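Local coordinates for purine nucleosidase, (IunH-1) (Sulfolobus solfataricus, PDB 3T8J), which belongs to the nucleosidase family, with an alpha/beta fold built round a mostly parallel central sheet and a bound sodium ion, at residues V28-G36 against L116-N126; P67-V75 against F163-I174. All coordinates share one frame; numbering follows the deposited sequence.

Overall arrangement
The four segments alternate along the chain, 28-36, 67-75, 116-126 and 163-174, so each contact spans a segment of the other. Contact 1 lies about 8 Å from the centre of the chain and joins the ends of strands 27-33 and 116-120, which flank strand 3-8 in the mixed sheet. Contact 2, centred about 14 Å from contact 1, sets the loop leading to helix 76-79 against helices 163-167 and 169-177. Thr125 of contact 1 meets Asp168 of contact 2, and Ile121 and Pro123 lie against Asn164. Contact 1 supplies two sodium ligands, and contact 2 continues from there towards the boundary with a second subunit.

Contact 1. Residues V28-G36 against L116-N126. With NA (sodium ion), chain B.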
loop_
_atom_site.group_PDB
_atom_site.type_symbol
_atom_site.label_atom_id
_atom_site.label_comp_id
_atom_site.label_asym_id
_atom_site.label_seq_id
_atom_site.Cartn_x
_atom_site.Cartn_y
_atom_site.Cartn_z
ATOM N N VAL A 28 -41.824 6.221 -1.640
ATOM C CA VAL A 28 -40.691 5.443 -2.147
ATOM C C VAL A 28 -40.860 5.323 -3.656
ATOM O O VAL A 28 -41.840 4.716 -4.144
ATOM C CB VAL A 28 -40.616 4.055 -1.502
ATOM C CG1 VAL A 28 -39.446 3.276 -2.091
ATOM C CG2 VAL A 28 -40.449 4.159 0.021
ATOM N N VAL A 29 -39.989 5.985 -4.417
ATOM C CA VAL A 29 -40.142 6.021 -5.872
ATOM C C VAL A 29 -39.469 4.849 -6.630
ATOM O O VAL A 29 -39.815 4.571 -7.788
ATOM C CB VAL A 29 -39.648 7.356 -6.456
ATOM C CG1 VAL A 29 -40.393 8.541 -5.787
ATOM C CG2 VAL A 29 -38.132 7.522 -6.306
ATOM N N ALA A 30 -38.528 4.172 -5.981
ATOM C CA ALA A 30 -37.853 3.010 -6.572
ATOM C C ALA A 30 -37.094 2.278 -5.503
ATOM O O ALA A 30 -36.662 2.850 -4.507
ATOM C CB ALA A 30 -36.877 3.427 -7.678
ATOM N N VAL A 31 -36.922 0.975 -5.718
ATOM C CA VAL A 31 -35.987 0.146 -4.989
ATOM C C VAL A 31 -34.882 -0.275 -5.965
ATOM O O VAL A 31 -35.166 -0.685 -7.073
ATOM C CB VAL A 31 -36.669 -1.117 -4.437
ATOM C CG1 VAL A 31 -35.630 -1.998 -3.681
ATOM C CG2 VAL A 31 -37.852 -0.794 -3.557
ATOM N N THR A 32 -33.627 -0.068 -5.578
ATOM C CA THR A 32 -32.458 -0.414 -6.406
ATOM C C THR A 32 -31.717 -1.554 -5.687
ATOM O O THR A 32 -31.719 -1.590 -4.445
ATOM C CB THR A 32 -31.554 0.828 -6.671
ATOM O OG1 THR A 32 -31.199 1.459 -5.438
ATOM C CG2 THR A 32 -32.293 1.829 -7.614
ATOM N N ILE A 33 -31.178 -2.517 -6.444
ATOM C CA ILE A 33 -30.530 -3.703 -5.859
ATOM C C ILE A 33 -29.046 -3.707 -6.151
ATOM O O ILE A 33 -28.637 -3.463 -7.290
ATOM C CB ILE A 33 -31.154 -5.014 -6.413
ATOM C CG1 ILE A 33 -32.689 -4.982 -6.331
ATOM C CG2 ILE A 33 -30.605 -6.252 -5.642
ATOM C CD1 ILE A 33 -33.235 -4.940 -4.902
ATOM N N VAL A 34 -28.256 -4.046 -5.131
ATOM C CA VAL A 34 -26.794 -4.052 -5.220
ATOM C C VAL A 34 -26.235 -5.345 -4.599
ATOM O O VAL A 34 -26.861 -5.905 -3.689
ATOM C CB VAL A 34 -26.202 -2.780 -4.549
ATOM C CG1 VAL A 34 -26.405 -2.805 -3.027
ATOM C CG2 VAL A 34 -24.698 -2.582 -4.909
ATOM N N GLU A 35 -25.057 -5.756 -5.033
ATOM C CA GLU A 35 -24.364 -6.901 -4.407
ATOM C C GLU A 35 -24.150 -6.661 -2.915
ATOM O O GLU A 35 -23.963 -5.493 -2.473
ATOM C CB GLU A 35 -23.008 -7.177 -5.113
ATOM C CG GLU A 35 -21.827 -6.325 -4.656
ATOM C CD GLU A 35 -21.794 -4.901 -5.204
ATOM O OE1 GLU A 35 -22.489 -4.618 -6.200
ATOM O OE2 GLU A 35 -21.009 -4.082 -4.635
ATOM N N GLY A 36 -24.123 -7.730 -2.138
ATOM C CA GLY A 36 -23.768 -7.642 -0.724
ATOM C C GLY A 36 -24.149 -8.895 0.051
ATOM O O GLY A 36 -23.522 -9.923 -0.098
ATOM N N LEU A 116 -35.142 14.676 -4.079
ATOM C CA LEU A 116 -34.900 13.230 -3.951
ATOM C C LEU A 116 -33.929 12.936 -2.812
ATOM O O LEU A 116 -32.870 13.565 -2.709
ATOM C CB LEU A 116 -34.355 12.626 -5.255
ATOM C CG LEU A 116 -34.338 11.098 -5.341
ATOM C CD1 LEU A 116 -35.746 10.523 -5.224
ATOM C CD2 LEU A 116 -33.649 10.686 -6.638
ATOM N N GLU A 117 -34.269 11.941 -1.986
ATOM C CA GLU A 117 -33.401 11.469 -0.942
ATOM C C GLU A 117 -33.008 10.033 -1.245
ATOM O O GLU A 117 -33.805 9.270 -1.794
ATOM C CB GLU A 117 -34.073 11.594 0.425
ATOM C CG GLU A 117 -34.446 13.083 0.733
ATOM C CD GLU A 117 -35.072 13.275 2.105
ATOM O OE1 GLU A 117 -34.390 12.974 3.110
ATOM O OE2 GLU A 117 -36.243 13.768 2.183
ATOM N N PHE A 118 -31.787 9.680 -0.894
ATOM C CA PHE A 118 -31.237 8.349 -1.203
ATOM C C PHE A 118 -30.895 7.623 0.088
ATOM O O PHE A 118 -30.041 8.067 0.851
ATOM C CB PHE A 118 -29.983 8.491 -2.094
ATOM C CG PHE A 118 -29.537 7.231 -2.751
ATOM C CD1 PHE A 118 -29.913 6.940 -4.057
ATOM C CD2 PHE A 118 -28.700 6.347 -2.088
ATOM C CE1 PHE A 118 -29.502 5.752 -4.671
ATOM C CE2 PHE A 118 -28.281 5.148 -2.700
ATOM C CZ PHE A 118 -28.678 4.875 -4.014
ATOM N N LEU A 119 -31.568 6.489 0.336
ATOM C CA LEU A 119 -31.331 5.702 1.543
ATOM C C LEU A 119 -30.354 4.576 1.177
ATOM O O LEU A 119 -30.736 3.547 0.596
ATOM C CB LEU A 119 -32.664 5.201 2.099
ATOM C CG LEU A 119 -32.610 4.364 3.369
ATOM C CD1 LEU A 119 -31.937 5.088 4.538
ATOM C CD2 LEU A 119 -34.026 3.907 3.768
ATOM N N ALA A 120 -29.078 4.851 1.469
ATOM C CA ALA A 120 -27.941 4.006 1.135
ATOM C C ALA A 120 -27.645 3.094 2.315
ATOM O O ALA A 120 -26.729 3.350 3.113
ATOM C CB ALA A 120 -26.708 4.881 0.800
ATOM N N ILE A 121 -28.410 2.003 2.396
ATOM C CA ILE A 121 -28.270 1.016 3.486
ATOM C C ILE A 121 -27.495 -0.235 3.067
ATOM O O ILE A 121 -27.587 -1.271 3.712
ATOM C CB ILE A 121 -29.643 0.648 4.114
ATOM C CG1 ILE A 121 -30.690 0.272 3.059
ATOM C CG2 ILE A 121 -30.165 1.830 4.955
ATOM C CD1 ILE A 121 -31.950 -0.443 3.631
ATOM N N SER A 122 -26.738 -0.123 1.988
ATOM C CA SER A 122 -26.046 -1.233 1.335
ATOM C C SER A 122 -24.707 -0.778 0.763
ATOM O O SER A 122 -24.387 0.439 0.787
ATOM C CB SER A 122 -26.954 -1.761 0.209
ATOM O OG SER A 122 -28.288 -1.985 0.700
ATOM N N PRO A 123 -23.918 -1.688 0.180
ATOM C CA PRO A 123 -22.720 -1.238 -0.551
ATOM C C PRO A 123 -23.054 -0.147 -1.601
ATOM O O PRO A 123 -24.146 -0.129 -2.150
ATOM C CB PRO A 123 -22.184 -2.527 -1.171
ATOM C CG PRO A 123 -22.652 -3.602 -0.231
ATOM C CD PRO A 123 -24.032 -3.154 0.147
ATOM N N LEU A 124 -22.115 0.761 -1.860
ATOM C CA LEU A 124 -22.414 2.010 -2.549
ATOM C C LEU A 124 -22.209 2.004 -4.086
ATOM O O LEU A 124 -22.215 3.041 -4.766
ATOM C CB LEU A 124 -21.618 3.136 -1.869
ATOM C CG LEU A 124 -22.084 3.508 -0.451
ATOM C CD1 LEU A 124 -21.030 4.369 0.301
ATOM C CD2 LEU A 124 -23.391 4.273 -0.451
ATOM N N THR A 125 -22.084 0.810 -4.650
ATOM C CA THR A 125 -21.752 0.643 -6.060
ATOM C C THR A 125 -22.724 1.353 -7.021
ATOM O O THR A 125 -22.278 1.954 -7.991
ATOM C CB THR A 125 -21.603 -0.872 -6.403
ATOM O OG1 THR A 125 -20.840 -1.504 -5.367
ATOM C CG2 THR A 125 -20.903 -1.026 -7.747
ATOM N N ASN A 126 -24.038 1.243 -6.798
ATOM C CA ASN A 126 -25.001 1.860 -7.724
ATOM C C ASN A 126 -24.933 3.378 -7.682
ATOM O O ASN A 126 -25.023 4.027 -8.726
ATOM C CB ASN A 126 -26.436 1.421 -7.439
ATOM C CG ASN A 126 -26.688 -0.016 -7.792
ATOM O OD1 ASN A 126 -26.083 -0.539 -8.705
ATOM N ND2 ASN A 126 -27.617 -0.653 -7.068
HETATM NA NA NA B . -28.621 -3.118 2.876
HETATM O O HOH W 1 -28.569 -4.578 4.722
#
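Asn126 turns CG beside its own backbone N (chi1 -70°) and Thr125 does the same with OG1, which carries the amide of Asn126 to Ile33 and the hydroxyl of Thr125 to Glu35. In this Rossmann-like nucleosidase fold the two segments run along parallel strands on either side of strand 3-8 and meet chiefly just past the strands' C-terminal ends. Asn126 ND2 donates to Ile33 O over 3.0 Å with a nearly straight N-H (165°). The oxygen lies in the plane of the asparagine amide, whereas the donor stands well above the Ile33 carbonyl plane. Asp7 OD1 also receives from ND2 and Ala64 N donates to Asn126 OD1, so the amide is fixed in rotation. Thr125 OG1 lies 2.7 Å from Glu35 OE2, the glutamate bending at chi2 to cross the threonine at about a right angle; Asp168 is another possible acceptor for that single proton. Between these polar ties Val34 is wedged in, CG2 against Thr125 CB at 3.8 Å and CG1 tightly against Ser122 CB at 3.4 Å. Glu35 O, buried without a polar partner, faces Pro123 CG at 3.2 Å. Beyond Val34, the loop 121-124 turns to the sodium ion, which Asp9 and Asp14 also bind. Ile121 O ligates it at 2.3 Å and Ser122 OG, also hydrogen-bonded to Asp7 O, at 2.5 Å, and a water completes the five ligands at 2.4 Å.

Contact 2. Residues P67-V75 against F163-I174; sequences PLLKNYITV and FNIWVDPDAAKI
Asp168 OD2 is gripped by Leu68 N at 3.0 Å, the N-H fairly straight (161°) but arriving from above the carboxylate plane, and probably by the hydroxyl of Thr125, whose proton Glu35 may take instead. Asp168 reaches across with CG anti to its backbone N (chi1 -164°), and its other oxygen faces the start of helix 169-177. There OD1 accepts from Ala171 N at 3.0 Å, an N-cap bond, so one carboxylate both caps the helix and holds the 67-75 loop. A water ties in the next residues: it accepts from Leu69 N and donates to Asp168 OD1 and Asp170 OD2. Lys70, extended until it bends at chi4, crosses Asp170 and makes a salt bridge from NZ to OD2 at 2.8 Å, OD2 offering its syn lone pair. Asn263 hydrogen-bonds both partners, its backbone O with Lys70 NZ and its ND2 with Asp170 OD1. Leu69 CD1 comes within 3.4 Å of Asp170 CG, while Leu68 CD1 meets Ile174 CD1 tip to tip at 3.8 Å. Tyr72 lies alongside Val167, CD1 to CG1 4.0 Å, and the Ile73 backbone N sits at the edge of the Trp166 ring. Ile73 O, buried without a polar partner, is 3.7 Å from Phe163 CE1, near that ring's plane, and Val75 CG2 approaches the same ring obliquely. Helix 169-177 packs among several neighbours: strand 251-261 against Pro169 and Ala172, helix 125-133 against Ala171 and Ile174, and Leu68 and Leu69 of the second subunit against Ile174 and Asp170.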
loop_
_atom_site.group_PDB
_atom_site.type_symbol
_atom_site.label_atom_id
_atom_site.label_comp_id
_atom_site.label_asym_id
_atom_site.label_seq_id
_atom_site.Cartn_x
_atom_site.Cartn_y
_atom_site.Cartn_z
ATOM N N PRO A 67 -18.588 -5.625 -6.966
ATOM C CA PRO A 67 -17.927 -4.326 -6.726
ATOM C C PRO A 67 -17.246 -3.808 -7.990
ATOM O O PRO A 67 -16.973 -4.542 -8.935
ATOM C CB PRO A 67 -16.919 -4.643 -5.622
ATOM C CG PRO A 67 -17.429 -5.892 -4.973
ATOM C CD PRO A 67 -18.017 -6.667 -6.098
ATOM N N LEU A 68 -16.953 -2.508 -8.007
ATOM C CA LEU A 68 -16.262 -1.949 -9.154
ATOM C C LEU A 68 -14.966 -2.670 -9.502
ATOM O O LEU A 68 -14.706 -2.941 -10.674
ATOM C CB LEU A 68 -15.986 -0.463 -8.907
ATOM C CG LEU A 68 -17.164 0.460 -8.626
ATOM C CD1 LEU A 68 -16.660 1.892 -8.297
ATOM C CD2 LEU A 68 -18.140 0.516 -9.781
ATOM N N LEU A 69 -14.149 -2.959 -8.487
ATOM C CA LEU A 69 -12.784 -3.501 -8.649
ATOM C C LEU A 69 -12.500 -4.756 -7.812
ATOM O O LEU A 69 -11.811 -5.697 -8.270
ATOM C CB LEU A 69 -11.756 -2.425 -8.255
ATOM C CG LEU A 69 -11.526 -1.278 -9.216
ATOM C CD1 LEU A 69 -11.515 0.052 -8.493
ATOM C CD2 LEU A 69 -10.240 -1.489 -10.038
ATOM N N LYS A 70 -12.962 -4.771 -6.580
ATOM C CA LYS A 70 -12.507 -5.778 -5.639
ATOM C C LYS A 70 -13.373 -7.028 -5.645
ATOM O O LYS A 70 -14.513 -6.996 -6.075
ATOM C CB LYS A 70 -12.456 -5.187 -4.248
ATOM C CG LYS A 70 -11.351 -4.080 -4.238
ATOM C CD LYS A 70 -10.976 -3.602 -2.933
ATOM C CE LYS A 70 -9.747 -2.692 -2.974
ATOM N NZ LYS A 70 -9.680 -1.601 -4.052
ATOM N N ASN A 71 -12.798 -8.099 -5.151
ATOM C CA ASN A 71 -13.612 -9.262 -4.817
ATOM C C ASN A 71 -14.326 -9.014 -3.500
ATOM O O ASN A 71 -13.890 -8.163 -2.703
ATOM C CB ASN A 71 -12.702 -10.484 -4.730
ATOM C CG ASN A 71 -12.145 -10.884 -6.101
ATOM O OD1 ASN A 71 -12.828 -10.758 -7.124
ATOM N ND2 ASN A 71 -10.919 -11.372 -6.117
ATOM N N TYR A 72 -15.400 -9.761 -3.231
ATOM C CA TYR A 72 -16.129 -9.653 -1.978
ATOM C C TYR A 72 -16.635 -11.057 -1.603
ATOM O O TYR A 72 -16.436 -11.998 -2.360
ATOM C CB TYR A 72 -17.270 -8.605 -2.068
ATOM C CG TYR A 72 -18.521 -9.120 -2.713
ATOM C CD1 TYR A 72 -19.671 -9.323 -1.962
ATOM C CD2 TYR A 72 -18.562 -9.460 -4.063
ATOM C CE1 TYR A 72 -20.836 -9.825 -2.526
ATOM C CE2 TYR A 72 -19.730 -9.980 -4.634
ATOM C CZ TYR A 72 -20.864 -10.180 -3.863
ATOM O OH TYR A 72 -22.017 -10.747 -4.428
ATOM N N ILE A 73 -17.223 -11.173 -0.418
ATOM C CA ILE A 73 -17.940 -12.401 -0.025
ATOM C C ILE A 73 -19.359 -12.046 0.375
ATOM O O ILE A 73 -19.604 -10.991 1.001
ATOM C CB ILE A 73 -17.229 -13.152 1.114
ATOM C CG1 ILE A 73 -17.087 -12.293 2.367
ATOM C CG2 ILE A 73 -15.832 -13.611 0.654
ATOM C CD1 ILE A 73 -16.668 -13.067 3.623
ATOM N N THR A 74 -20.312 -12.915 -0.003
ATOM C CA THR A 74 -21.625 -12.871 0.596
ATOM C C THR A 74 -21.559 -13.437 2.033
ATOM O O THR A 74 -20.577 -14.109 2.400
ATOM C CB THR A 74 -22.643 -13.613 -0.251
ATOM O OG1 THR A 74 -22.185 -14.961 -0.444
ATOM C CG2 THR A 74 -22.851 -12.904 -1.615
ATOM N N VAL A 75 -22.584 -13.147 2.828
ATOM C CA VAL A 75 -22.669 -13.573 4.222
ATOM C C VAL A 75 -24.018 -14.276 4.554
ATOM O O VAL A 75 -24.753 -13.891 5.480
ATOM C CB VAL A 75 -22.335 -12.427 5.196
ATOM C CG1 VAL A 75 -20.801 -12.166 5.189
ATOM C CG2 VAL A 75 -23.112 -11.163 4.834
ATOM N N PHE A 163 -19.289 -3.924 6.865
ATOM C CA PHE A 163 -19.588 -4.633 5.635
ATOM C C PHE A 163 -19.878 -3.759 4.409
ATOM O O PHE A 163 -19.281 -3.969 3.357
ATOM C CB PHE A 163 -20.775 -5.566 5.882
ATOM C CG PHE A 163 -21.110 -6.456 4.728
ATOM C CD1 PHE A 163 -20.353 -7.600 4.490
ATOM C CD2 PHE A 163 -22.190 -6.184 3.903
ATOM C CE1 PHE A 163 -20.664 -8.447 3.427
ATOM C CE2 PHE A 163 -22.510 -7.036 2.856
ATOM C CZ PHE A 163 -21.763 -8.184 2.638
ATOM N N ASN A 164 -20.803 -2.809 4.521
ATOM C CA ASN A 164 -21.215 -2.037 3.327
ATOM C C ASN A 164 -20.025 -1.313 2.689
ATOM O O ASN A 164 -19.860 -1.338 1.467
ATOM C CB ASN A 164 -22.300 -1.017 3.667
ATOM C CG ASN A 164 -23.635 -1.663 3.946
ATOM O OD1 ASN A 164 -23.868 -2.822 3.580
ATOM N ND2 ASN A 164 -24.557 -0.908 4.591
ATOM N N ILE A 165 -19.191 -0.683 3.518
ATOM C CA ILE A 165 -18.014 0.023 2.996
ATOM C C ILE A 165 -16.963 -0.967 2.489
ATOM O O ILE A 165 -16.377 -0.788 1.409
ATOM C CB ILE A 165 -17.400 0.964 4.055
ATOM C CG1 ILE A 165 -18.460 1.923 4.625
ATOM C CG2 ILE A 165 -16.173 1.769 3.484
ATOM C CD1 ILE A 165 -19.114 2.836 3.579
ATOM N N TRP A 166 -16.719 -2.046 3.252
ATOM C CA TRP A 166 -15.722 -3.052 2.876
ATOM C C TRP A 166 -16.038 -3.743 1.510
ATOM O O TRP A 166 -15.121 -4.033 0.736
ATOM C CB TRP A 166 -15.633 -4.124 3.994
ATOM C CG TRP A 166 -14.676 -5.230 3.699
ATOM C CD1 TRP A 166 -13.332 -5.293 4.006
ATOM C CD2 TRP A 166 -14.984 -6.467 3.041
ATOM N NE1 TRP A 166 -12.784 -6.472 3.553
ATOM C CE2 TRP A 166 -13.780 -7.206 2.948
ATOM C CE3 TRP A 166 -16.159 -7.011 2.492
ATOM C CZ2 TRP A 166 -13.726 -8.458 2.351
ATOM C CZ3 TRP A 166 -16.091 -8.256 1.905
ATOM C CH2 TRP A 166 -14.884 -8.961 1.833
ATOM N N VAL A 167 -17.305 -4.022 1.236
ATOM C CA VAL A 167 -17.689 -4.746 -0.010
ATOM C C VAL A 167 -17.185 -4.006 -1.240
ATOM O O VAL A 167 -16.607 -4.592 -2.161
ATOM C CB VAL A 167 -19.193 -5.005 -0.082
ATOM C CG1 VAL A 167 -19.650 -5.342 -1.521
ATOM C CG2 VAL A 167 -19.611 -6.140 0.901
ATOM N N ASP A 168 -17.367 -2.679 -1.215
ATOM C CA ASP A 168 -16.952 -1.830 -2.336
ATOM C C ASP A 168 -16.385 -0.515 -1.827
ATOM O O ASP A 168 -17.072 0.501 -1.826
ATOM C CB ASP A 168 -18.051 -1.637 -3.376
ATOM C CG ASP A 168 -17.512 -1.095 -4.697
ATOM O OD1 ASP A 168 -16.344 -0.639 -4.728
ATOM O OD2 ASP A 168 -18.241 -1.122 -5.721
ATOM N N PRO A 169 -15.117 -0.555 -1.404
ATOM C CA PRO A 169 -14.549 0.676 -0.805
ATOM C C PRO A 169 -14.199 1.697 -1.852
ATOM O O PRO A 169 -14.094 2.889 -1.541
ATOM C CB PRO A 169 -13.320 0.162 -0.062
ATOM C CG PRO A 169 -12.912 -1.049 -0.821
ATOM C CD PRO A 169 -14.181 -1.695 -1.332
ATOM N N ASP A 170 -14.035 1.255 -3.101
ATOM C CA ASP A 170 -13.821 2.198 -4.215
ATOM C C ASP A 170 -15.084 3.013 -4.455
ATOM O O ASP A 170 -15.046 4.248 -4.566
ATOM C CB ASP A 170 -13.373 1.395 -5.437
ATOM C CG ASP A 170 -12.091 0.653 -5.146
ATOM O OD1 ASP A 170 -11.047 1.303 -4.999
ATOM O OD2 ASP A 170 -12.133 -0.592 -4.965
ATOM N N ALA A 171 -16.228 2.340 -4.530
ATOM C CA ALA A 171 -17.510 3.026 -4.636
ATOM C C ALA A 171 -17.710 3.987 -3.452
ATOM O O ALA A 171 -18.171 5.123 -3.649
ATOM C CB ALA A 171 -18.700 2.005 -4.733
ATOM N N ALA A 172 -17.377 3.557 -2.238
ATOM C CA ALA A 172 -17.537 4.406 -1.047
ATOM C C ALA A 172 -16.669 5.638 -1.169
ATOM O O ALA A 172 -17.106 6.732 -0.843
ATOM C CB ALA A 172 -17.202 3.625 0.243
ATOM N N LYS A 173 -15.433 5.449 -1.600
ATOM C CA LYS A 173 -14.504 6.593 -1.723
ATOM C C LYS A 173 -15.062 7.594 -2.723
ATOM O O LYS A 173 -15.043 8.832 -2.472
ATOM C CB LYS A 173 -13.106 6.120 -2.140
ATOM C CG LYS A 173 -12.030 7.211 -2.064
ATOM C CD LYS A 173 -10.606 6.575 -2.086
ATOM C CE LYS A 173 -9.524 7.450 -1.491
ATOM N NZ LYS A 173 -9.479 7.539 0.010
ATOM N N ILE A 174 -15.574 7.120 -3.854
ATOM C CA ILE A 174 -16.198 8.009 -4.854
ATOM C C ILE A 174 -17.365 8.800 -4.246
ATOM O O ILE A 174 -17.462 10.022 -4.406
ATOM C CB ILE A 174 -16.673 7.187 -6.086
ATOM C CG1 ILE A 174 -15.455 6.699 -6.859
ATOM C CG2 ILE A 174 -17.602 8.026 -6.995
ATOM C CD1 ILE A 174 -15.817 5.527 -7.837
HETATM O O HOH W 2 -14.246 -2.183 -5.680
#